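Local coordinates for PR domain zinc finger protein 2 (Homo sapiens, PDB 2QPW) that methylates a specific lysine of histone H3 using S-adenosyl-L-methionine, the present chain being its PR (SET-related) methyltransferase domain, and may also act as a DNA-binding transcription factor, at residues 17-22 against 100-105; 40-45 against 73-78; 62-67 against 79-84. One frame throughout, in Å; residues are numbered along the deposited sequence.

Contact 1: 17-22 against 100-105; sequences AEVPEH and LRYVNW
V19 and Y102 mark the nearest passage of the two backbones, V19 CA lying 9.4 Å from Y102 CA, and no direct hydrogen bond joins the segments. The gap is spanned by the Y102 side chain, which points at the 17-22 turn and meets V19 coming from the opposite direction. With CG1 anti to the backbone N (chi1 177°), both valine methyls are turned to the tyrosine. They approach its phenol end obliquely, from the same side of the ring plane: V19 CG1 and V19 CG2 are each 4.0 Å from Y102 CZ, with CG1 nearer CE2 and CG2 nearer CE1. P20, the N-cap residue of helix 21-25, adds its ring carbon CD at 3.5 Å from Y102 OH.

The sequence RYVNW corresponds to the RFINH motif of SET domains, a conserved segment that, in those enzymes, lines the cofactor pocket and takes part in the pseudoknot. Consistent with this, N104 pairs through its backbone with V139 of the parallel strand 138-139. Y102 extends from this region to the N-terminal arm, and I43 and V45 of strand 43-47 also pack against it.

The hydroxyl is met by a water at the ring edge, in the ring plane and 2.7 Å from Y102 OH; the same water gives a weak bond to E18 O, at 3.4 Å. Over the ring face turned away from V19, offset toward the rim, lies R101 CD, 4.1 Å above the Y102 plane. The R101 guanidinium is fixed by a salt bridge to E14 and hydrogen bonds to the carbonyls of A91 and T92.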
loop_
_atom_site.group_PDB
_atom_site.type_symbol
_atom_site.label_atom_id
_atom_site.label_comp_id
_atom_site.label_asym_id
_atom_site.label_seq_id
_atom_site.Cartn_x
_atom_site.Cartn_y
_atom_site.Cartn_z
ATOM N N ALA A 17 2.711 3.019 17.716
ATOM C CA ALA A 17 2.579 4.277 18.439
ATOM C C ALA A 17 2.666 5.508 17.544
ATOM O O ALA A 17 2.077 6.527 17.891
ATOM C CB ALA A 17 3.603 4.356 19.580
ATOM N N GLU A 18 3.371 5.435 16.404
ATOM C CA GLU A 18 3.512 6.609 15.525
ATOM C C GLU A 18 2.479 6.798 14.402
ATOM O O GLU A 18 2.591 7.740 13.605
ATOM C CB GLU A 18 4.898 6.751 14.907
ATOM C CG GLU A 18 5.795 5.596 14.921
ATOM C CD GLU A 18 6.497 5.418 16.255
ATOM O OE1 GLU A 18 7.329 4.499 16.338
ATOM O OE2 GLU A 18 6.219 6.171 17.219
ATOM N N VAL A 19 1.511 5.903 14.308
ATOM C CA VAL A 19 0.508 6.036 13.255
ATOM C C VAL A 19 -0.455 7.164 13.712
ATOM O O VAL A 19 -0.800 7.206 14.913
ATOM C CB VAL A 19 -0.260 4.722 13.065
ATOM C CG1 VAL A 19 -1.379 4.884 12.002
ATOM C CG2 VAL A 19 0.715 3.585 12.700
ATOM N N PRO A 20 -0.853 8.076 12.792
ATOM C CA PRO A 20 -1.850 9.099 13.190
ATOM C C PRO A 20 -3.133 8.467 13.746
ATOM O O PRO A 20 -3.609 7.466 13.213
ATOM C CB PRO A 20 -2.148 9.835 11.873
ATOM C CG PRO A 20 -0.886 9.676 11.049
ATOM C CD PRO A 20 -0.408 8.265 11.393
ATOM N N GLU A 21 -3.705 9.052 14.813
ATOM C CA GLU A 21 -4.933 8.523 15.389
ATOM C C GLU A 21 -6.060 8.401 14.375
ATOM O O GLU A 21 -6.789 7.409 14.360
ATOM C CB GLU A 21 -5.408 9.390 16.579
ATOM C CG GLU A 21 -4.308 9.695 17.580
ATOM C CD GLU A 21 -4.070 8.558 18.564
ATOM O OE1 GLU A 21 -2.911 8.454 19.064
ATOM O OE2 GLU A 21 -5.018 7.788 18.862
ATOM N N HIS A 22 -6.242 9.409 13.515
ATOM C CA HIS A 22 -7.356 9.339 12.567
ATOM C C HIS A 22 -7.171 8.251 11.513
ATOM O O HIS A 22 -8.164 7.726 10.971
ATOM C CB HIS A 22 -7.661 10.707 11.887
ATOM C CG HIS A 22 -6.619 11.145 10.906
ATOM N ND1 HIS A 22 -5.463 11.792 11.282
ATOM C CD2 HIS A 22 -6.570 11.042 9.553
ATOM C CE1 HIS A 22 -4.740 12.060 10.212
ATOM N NE2 HIS A 22 -5.392 11.621 9.149
ATOM N N LEU A 100 -4.218 2.814 3.554
ATOM C CA LEU A 100 -3.578 2.176 2.353
ATOM C C LEU A 100 -2.099 2.462 2.207
ATOM O O LEU A 100 -1.344 1.620 1.681
ATOM C CB LEU A 100 -4.329 2.513 1.044
ATOM C CG LEU A 100 -5.646 1.765 0.807
ATOM C CD1 LEU A 100 -6.814 2.385 1.651
ATOM C CD2 LEU A 100 -5.972 1.805 -0.656
ATOM N N ARG A 101 -1.654 3.600 2.749
ATOM C CA ARG A 101 -0.204 3.937 2.799
ATOM C C ARG A 101 0.674 2.819 3.409
ATOM O O ARG A 101 1.833 2.561 2.984
ATOM C CB ARG A 101 -0.009 5.204 3.645
ATOM C CG ARG A 101 1.495 5.571 3.852
ATOM C CD ARG A 101 1.716 6.537 4.961
ATOM N NE ARG A 101 3.108 6.970 5.059
ATOM C CZ ARG A 101 4.063 6.396 5.791
ATOM N NH1 ARG A 101 3.837 5.310 6.543
ATOM N NH2 ARG A 101 5.257 6.953 5.810
ATOM N N TYR A 102 0.125 2.167 4.421
ATOM C CA TYR A 102 0.853 1.139 5.192
ATOM C C TYR A 102 0.906 -0.250 4.526
ATOM O O TYR A 102 1.610 -1.148 5.031
ATOM C CB TYR A 102 0.247 1.058 6.602
ATOM C CG TYR A 102 0.493 2.324 7.392
ATOM C CD1 TYR A 102 1.667 2.476 8.125
ATOM C CD2 TYR A 102 -0.430 3.404 7.371
ATOM C CE1 TYR A 102 1.945 3.655 8.845
ATOM C CE2 TYR A 102 -0.156 4.600 8.071
ATOM C CZ TYR A 102 1.013 4.703 8.822
ATOM O OH TYR A 102 1.303 5.836 9.526
ATOM N N VAL A 103 0.165 -0.456 3.422
ATOM C CA VAL A 103 0.268 -1.729 2.652
ATOM C C VAL A 103 1.652 -1.812 1.975
ATOM O O VAL A 103 1.995 -0.999 1.065
ATOM C CB VAL A 103 -0.848 -1.844 1.587
ATOM C CG1 VAL A 103 -0.673 -3.094 0.692
ATOM C CG2 VAL A 103 -2.248 -1.790 2.247
ATOM N N ASN A 104 2.464 -2.761 2.429
ATOM C CA ASN A 104 3.798 -2.935 1.870
ATOM C C ASN A 104 3.776 -3.526 0.454
ATOM O O ASN A 104 2.786 -4.115 0.034
ATOM C CB ASN A 104 4.661 -3.797 2.810
ATOM C CG ASN A 104 6.155 -3.481 2.711
ATOM O OD1 ASN A 104 6.590 -2.651 1.892
ATOM N ND2 ASN A 104 6.961 -4.169 3.540
ATOM N N TRP A 105 4.893 -3.379 -0.284
ATOM C CA TRP A 105 5.009 -3.911 -1.638
ATOM C C TRP A 105 5.585 -5.346 -1.601
ATOM O O TRP A 105 6.527 -5.637 -0.841
ATOM C CB TRP A 105 5.974 -3.037 -2.447
ATOM C CG TRP A 105 5.446 -1.709 -2.832
ATOM C CD1 TRP A 105 5.355 -0.583 -2.035
ATOM C CD2 TRP A 105 4.913 -1.345 -4.105
ATOM N NE1 TRP A 105 4.809 0.457 -2.752
ATOM C CE2 TRP A 105 4.531 0.019 -4.024
ATOM C CE3 TRP A 105 4.750 -2.026 -5.319
ATOM C CZ2 TRP A 105 4.014 0.719 -5.127
ATOM C CZ3 TRP A 105 4.248 -1.327 -6.413
ATOM C CH2 TRP A 105 3.852 0.015 -6.296
HETATM O O HOH W 1 3.703 6.210 10.782
#

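Contact 2: 40-45 against 73-78; sequences KTRIGV and NVYMWE
The segment leading into strand 43-47 probably corresponds to the GxG region that, in SET domains, contributes to cofactor binding, R42 standing at the first glycine position and G44 at the second; here R42 meets Y75, just before strand 76-81. The two side chains approach from opposite directions, although the nearest CA atoms, those of R42 and V74, are 12.3 Å apart. The arginine chain is bent at its third torsion (chi3 -78°), which turns the guanidinium across the end of the phenol. Y75 OH then sits over the centre of one guanidinium face, 3.3 Å from R42 CZ, and the ring is inclined to the guanidinium by 37°. R42 NH1 comes obliquely to Y75 CE1, at 3.7 Å.

V74 fills the angle between them. Its CG1 methyl lies 3.8 Å above the plane of the Y75 ring, over the centre, and 3.7 Å from R42 NH2. R101 also makes a cation-pi contact with Y75, so the tyrosine is placed between two arginines.

Since the phenol oxygen lies above the guanidinium plane, the N-H groups do not point at it: R42 NH2 is 3.4 Å from Y75 OH but at a poor angle for a hydrogen bond. A water connects the segments instead, accepting from Y75 OH at 3.1 Å and donating to I43 O at 3.0 Å. The same carbonyl receives a weak bond from R42 NE, and R42 NH1 gives another weak one to Y102 O. With the phenol proton directed to the water, the attraction between R42 and Y75 is probably mainly electrostatic, the partly negative oxygen facing the positive guanidinium.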
loop_
_atom_site.group_PDB
_atom_site.type_symbol
_atom_site.label_atom_id
_atom_site.label_comp_id
_atom_site.label_asym_id
_atom_site.label_seq_id
_atom_site.Cartn_x
_atom_site.Cartn_y
_atom_site.Cartn_z
ATOM N N LYS A 40 10.221 -5.747 9.108
ATOM C CA LYS A 40 9.679 -5.567 10.452
ATOM C C LYS A 40 10.044 -4.219 11.069
ATOM O O LYS A 40 9.561 -3.930 12.144
ATOM C CB LYS A 40 10.034 -6.724 11.390
ATOM C CG LYS A 40 11.462 -7.121 11.378
ATOM C CD LYS A 40 11.728 -8.274 12.400
ATOM C CE LYS A 40 11.342 -9.669 11.889
ATOM N NZ LYS A 40 12.123 -10.130 10.721
ATOM N N THR A 41 10.847 -3.401 10.382
ATOM C CA THR A 41 11.174 -2.030 10.880
ATOM C C THR A 41 10.073 -1.018 10.514
ATOM O O THR A 41 10.130 0.173 10.926
ATOM C CB THR A 41 12.561 -1.506 10.388
ATOM O OG1 THR A 41 12.494 -1.184 8.990
ATOM C CG2 THR A 41 13.674 -2.539 10.677
ATOM N N ARG A 42 9.073 -1.490 9.748
ATOM C CA ARG A 42 7.884 -0.661 9.409
ATOM C C ARG A 42 6.522 -1.321 9.697
ATOM O O ARG A 42 6.434 -2.545 9.909
ATOM C CB ARG A 42 7.959 -0.088 7.970
ATOM C CG ARG A 42 8.052 -1.073 6.838
ATOM C CD ARG A 42 7.801 -0.390 5.470
ATOM N NE ARG A 42 6.351 -0.169 5.288
ATOM C CZ ARG A 42 5.753 0.204 4.154
ATOM N NH1 ARG A 42 4.430 0.357 4.130
ATOM N NH2 ARG A 42 6.445 0.386 3.046
ATOM N N ILE A 43 5.466 -0.502 9.744
ATOM C CA ILE A 43 4.119 -1.005 9.954
ATOM C C ILE A 43 3.573 -1.499 8.627
ATOM O O ILE A 43 3.830 -0.884 7.579
ATOM C CB ILE A 43 3.202 0.086 10.611
ATOM C CG1 ILE A 43 3.705 0.401 12.043
ATOM C CG2 ILE A 43 1.748 -0.336 10.591
ATOM C CD1 ILE A 43 3.777 -0.882 12.988
ATOM N N GLY A 44 2.842 -2.615 8.681
ATOM C CA GLY A 44 2.148 -3.191 7.512
ATOM C C GLY A 44 0.662 -3.449 7.841
ATOM O O GLY A 44 0.167 -3.001 8.878
ATOM N N VAL A 45 -0.058 -4.097 6.906
ATOM C CA VAL A 45 -1.506 -4.328 7.010
ATOM C C VAL A 45 -1.765 -5.827 6.883
ATOM O O VAL A 45 -1.194 -6.472 6.006
ATOM C CB VAL A 45 -2.278 -3.596 5.861
ATOM C CG1 VAL A 45 -3.775 -3.710 6.045
ATOM C CG2 VAL A 45 -1.838 -2.086 5.800
ATOM N N ASN A 73 9.646 6.029 -4.437
ATOM C CA ASN A 73 8.614 5.361 -5.230
ATOM C C ASN A 73 7.837 4.334 -4.383
ATOM O O ASN A 73 7.283 3.353 -4.911
ATOM C CB ASN A 73 9.246 4.650 -6.444
ATOM C CG ASN A 73 10.038 5.583 -7.336
ATOM O OD1 ASN A 73 9.521 6.586 -7.806
ATOM N ND2 ASN A 73 11.307 5.234 -7.599
ATOM N N VAL A 74 7.833 4.538 -3.063
ATOM C CA VAL A 74 7.237 3.573 -2.133
ATOM C C VAL A 74 5.835 4.015 -1.658
ATOM O O VAL A 74 4.876 3.245 -1.736
ATOM C CB VAL A 74 8.182 3.325 -0.918
ATOM C CG1 VAL A 74 7.475 2.479 0.118
ATOM C CG2 VAL A 74 9.498 2.655 -1.411
ATOM N N TYR A 75 5.722 5.267 -1.229
ATOM C CA TYR A 75 4.500 5.790 -0.626
ATOM C C TYR A 75 3.687 6.689 -1.599
ATOM O O TYR A 75 3.014 7.621 -1.148
ATOM C CB TYR A 75 4.883 6.556 0.655
ATOM C CG TYR A 75 5.480 5.688 1.747
ATOM C CD1 TYR A 75 4.686 4.733 2.393
ATOM C CD2 TYR A 75 6.812 5.830 2.150
ATOM C CE1 TYR A 75 5.182 3.950 3.418
ATOM C CE2 TYR A 75 7.337 4.992 3.207
ATOM C CZ TYR A 75 6.494 4.069 3.812
ATOM O OH TYR A 75 6.914 3.252 4.869
ATOM N N MET A 76 3.720 6.372 -2.906
ATOM C CA MET A 76 3.100 7.214 -3.949
ATOM C C MET A 76 2.595 6.429 -5.160
ATOM O O MET A 76 3.105 5.337 -5.462
ATOM C CB MET A 76 4.093 8.303 -4.426
ATOM C CG MET A 76 5.158 7.836 -5.460
ATOM S SD MET A 76 4.650 8.104 -7.217
ATOM C CE MET A 76 6.102 7.632 -8.123
ATOM N N TRP A 77 1.608 7.008 -5.845
ATOM C CA TRP A 77 1.122 6.524 -7.152
ATOM C C TRP A 77 1.073 7.710 -8.128
ATOM O O TRP A 77 0.936 8.870 -7.707
ATOM C CB TRP A 77 -0.281 5.891 -7.038
ATOM C CG TRP A 77 -0.236 4.547 -6.300
ATOM C CD1 TRP A 77 -0.433 4.336 -4.951
ATOM C CD2 TRP A 77 0.015 3.258 -6.875
ATOM N NE1 TRP A 77 -0.282 2.993 -4.653
ATOM C CE2 TRP A 77 -0.015 2.308 -5.810
ATOM C CE3 TRP A 77 0.295 2.806 -8.180
ATOM C CZ2 TRP A 77 0.207 0.928 -6.020
ATOM C CZ3 TRP A 77 0.523 1.423 -8.399
ATOM C CH2 TRP A 77 0.507 0.505 -7.292
ATOM N N GLU A 78 1.112 7.416 -9.427
ATOM C CA GLU A 78 0.979 8.498 -10.446
ATOM C C GLU A 78 -0.390 8.473 -11.102
ATOM O O GLU A 78 -0.870 7.397 -11.501
ATOM C CB GLU A 78 2.132 8.378 -11.468
ATOM C CG GLU A 78 3.501 8.578 -10.769
ATOM C CD GLU A 78 4.687 8.412 -11.695
ATOM O OE1 GLU A 78 4.903 9.330 -12.521
ATOM O OE2 GLU A 78 5.429 7.398 -11.552
HETATM O O HOH W 2 4.758 1.878 6.678
#

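Contact 3: 62-67 against 79-84; sequences GDKKKR and VYYPNL
K64 and Y81 form a cation-pi contact at the surface of the three-stranded antiparallel sheet, joining its two outer strands over the middle one. K64 NZ stands 3.5 Å from the centroid of the Y81 ring and 24° off the ring normal, so the ammonium group lies over a face. It is displaced toward one side, with Y81 CE1 its nearest ring atom at 3.2 Å. The methylene next to it follows over the same ring as a CH-pi contact, K64 CE being 4.2 Å from the centroid.

K64 belongs to strand 63-65 and Y81 ends strand 76-81; between them runs strand 85-90, whose I89 touches both side chains. Strands 76-81 and 85-90 form a hairpin, and the chain leaves Y81 through a type II turn at P82 and N83, closed by L84 N bonding to Y81 O at 3.0 Å. This turn brings L84 back beside the lysine, where L84 CD2 meets K64 CD at 4.2 Å. The lysine chain leaves its extended course at the third torsion (chi3 -146°), and its aliphatic part passes the leucine methyl before the ammonium settles on the phenol.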
loop_
_atom_site.group_PDB
_atom_site.type_symbol
_atom_site.label_atom_id
_atom_site.label_comp_id
_atom_site.label_asym_id
_atom_site.label_seq_id
_atom_site.Cartn_x
_atom_site.Cartn_y
_atom_site.Cartn_z
ATOM N N GLY A 62 -3.270 11.315 -1.057
ATOM C CA GLY A 62 -1.942 11.910 -0.781
ATOM C C GLY A 62 -1.867 13.293 -1.416
ATOM O O GLY A 62 -2.773 13.666 -2.152
ATOM N N ASP A 63 -0.800 14.043 -1.105
ATOM C CA ASP A 63 -0.572 15.391 -1.667
ATOM C C ASP A 63 -0.271 15.289 -3.173
ATOM O O ASP A 63 0.484 14.413 -3.578
ATOM C CB ASP A 63 0.629 16.051 -0.936
ATOM C CG ASP A 63 0.260 16.699 0.409
ATOM O OD1 ASP A 63 -0.950 16.816 0.789
ATOM O OD2 ASP A 63 1.221 17.151 1.075
ATOM N N LYS A 64 -0.840 16.177 -3.984
ATOM C CA LYS A 64 -0.508 16.251 -5.439
ATOM C C LYS A 64 0.819 17.004 -5.627
ATOM O O LYS A 64 0.938 18.160 -5.183
ATOM C CB LYS A 64 -1.611 17.013 -6.185
ATOM C CG LYS A 64 -2.765 16.177 -6.589
ATOM C CD LYS A 64 -3.745 16.946 -7.512
ATOM C CE LYS A 64 -5.147 16.433 -7.184
ATOM N NZ LYS A 64 -6.105 16.617 -8.292
ATOM N N LYS A 65 1.810 16.354 -6.235
ATOM C CA LYS A 65 3.131 16.957 -6.453
ATOM C C LYS A 65 3.658 16.591 -7.851
ATOM O O LYS A 65 3.270 15.558 -8.423
ATOM C CB LYS A 65 4.151 16.466 -5.412
ATOM C CG LYS A 65 3.746 16.670 -3.930
ATOM C CD LYS A 65 4.870 16.219 -3.023
ATOM C CE LYS A 65 4.468 16.307 -1.565
ATOM N NZ LYS A 65 5.591 15.834 -0.734
ATOM N N LYS A 66 4.527 17.436 -8.412
ATOM C CA LYS A 66 5.203 17.064 -9.681
ATOM C C LYS A 66 6.236 15.966 -9.414
ATOM O O LYS A 66 6.783 15.880 -8.308
ATOM C CB LYS A 66 5.917 18.254 -10.331
ATOM C CG LYS A 66 5.067 19.474 -10.574
ATOM C CD LYS A 66 5.916 20.562 -11.236
ATOM C CE LYS A 66 6.811 21.247 -10.199
ATOM N NZ LYS A 66 7.810 22.111 -10.888
ATOM N N ARG A 67 6.520 15.151 -10.436
ATOM C CA ARG A 67 7.524 14.070 -10.282
ATOM C C ARG A 67 8.850 14.569 -9.698
ATOM O O ARG A 67 9.503 13.857 -8.904
ATOM C CB ARG A 67 7.757 13.334 -11.612
ATOM C CG ARG A 67 8.715 12.115 -11.520
ATOM C CD ARG A 67 8.036 10.920 -10.805
ATOM N NE ARG A 67 8.950 9.990 -10.119
ATOM C CZ ARG A 67 9.442 10.158 -8.883
ATOM N NH1 ARG A 67 9.151 11.245 -8.184
ATOM N NH2 ARG A 67 10.250 9.244 -8.343
ATOM N N VAL A 79 -1.041 9.640 -11.192
ATOM C CA VAL A 79 -2.400 9.730 -11.722
ATOM C C VAL A 79 -2.453 10.978 -12.592
ATOM O O VAL A 79 -1.923 12.009 -12.201
ATOM C CB VAL A 79 -3.462 9.890 -10.582
ATOM C CG1 VAL A 79 -4.854 10.110 -11.172
ATOM C CG2 VAL A 79 -3.442 8.617 -9.658
ATOM N N TYR A 80 -3.080 10.864 -13.752
ATOM C CA TYR A 80 -3.169 11.973 -14.728
ATOM C C TYR A 80 -4.385 12.829 -14.440
ATOM O O TYR A 80 -5.500 12.292 -14.270
ATOM C CB TYR A 80 -3.316 11.398 -16.151
ATOM C CG TYR A 80 -3.517 12.452 -17.233
ATOM C CD1 TYR A 80 -2.435 13.196 -17.695
ATOM C CD2 TYR A 80 -4.789 12.721 -17.754
ATOM C CE1 TYR A 80 -2.591 14.190 -18.673
ATOM C CE2 TYR A 80 -4.963 13.724 -18.772
ATOM C CZ TYR A 80 -3.856 14.438 -19.211
ATOM O OH TYR A 80 -3.994 15.418 -20.194
ATOM N N TYR A 81 -4.183 14.155 -14.455
ATOM C CA TYR A 81 -5.299 15.126 -14.330
ATOM C C TYR A 81 -5.370 16.037 -15.564
ATOM O O TYR A 81 -4.433 16.776 -15.826
ATOM C CB TYR A 81 -5.135 15.972 -13.049
ATOM C CG TYR A 81 -5.263 15.090 -11.817
ATOM C CD1 TYR A 81 -6.490 14.899 -11.195
ATOM C CD2 TYR A 81 -4.144 14.395 -11.328
ATOM C CE1 TYR A 81 -6.612 14.027 -10.084
ATOM C CE2 TYR A 81 -4.250 13.523 -10.249
ATOM C CZ TYR A 81 -5.483 13.348 -9.613
ATOM O OH TYR A 81 -5.575 12.461 -8.506
ATOM N N PRO A 82 -6.489 16.005 -16.290
ATOM C CA PRO A 82 -6.597 16.800 -17.550
ATOM C C PRO A 82 -6.260 18.270 -17.333
ATOM O O PRO A 82 -6.793 18.886 -16.399
ATOM C CB PRO A 82 -8.082 16.701 -17.892
ATOM C CG PRO A 82 -8.558 15.483 -17.213
ATOM C CD PRO A 82 -7.711 15.238 -16.013
ATOM N N ASN A 83 -5.355 18.819 -18.164
ATOM C CA ASN A 83 -4.978 20.252 -18.125
ATOM C C ASN A 83 -4.137 20.683 -16.915
ATOM O O ASN A 83 -3.815 21.893 -16.767
ATOM C CB ASN A 83 -6.246 21.139 -18.280
ATOM C CG ASN A 83 -7.043 20.748 -19.497
ATOM O OD1 ASN A 83 -6.473 20.670 -20.591
ATOM N ND2 ASN A 83 -8.354 20.445 -19.329
ATOM N N LEU A 84 -3.767 19.692 -16.083
ATOM C CA LEU A 84 -2.795 19.831 -14.989
ATOM C C LEU A 84 -1.537 18.962 -15.231
ATOM O O LEU A 84 -0.419 19.379 -14.911
ATOM C CB LEU A 84 -3.427 19.420 -13.628
ATOM C CG LEU A 84 -2.551 19.681 -12.385
ATOM C CD1 LEU A 84 -2.045 21.126 -12.211
ATOM C CD2 LEU A 84 -3.302 19.155 -11.092
#

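Contacts 1 and 2 are neighbours, their centres 8 Å apart, and they bond to each other directly: W105 NE1 lies 3.0 Å from V74 O, a probable hydrogen bond. Together they bring side by side two segments, 40-45 and 100-105, that probably correspond to two cofactor-binding motifs of SET domains. Contact 3 is peripheral, about 22 Å from contact 1 and 20 Å from contact 2, centre to centre. It shares strand 76-81 with contact 2 and approaches it through R67, whose NH2 is 2.8 Å from N73 OD1. Along the chain, both contacts 2 and 3 fall within the loop closed by contact 1, and their own segments alternate.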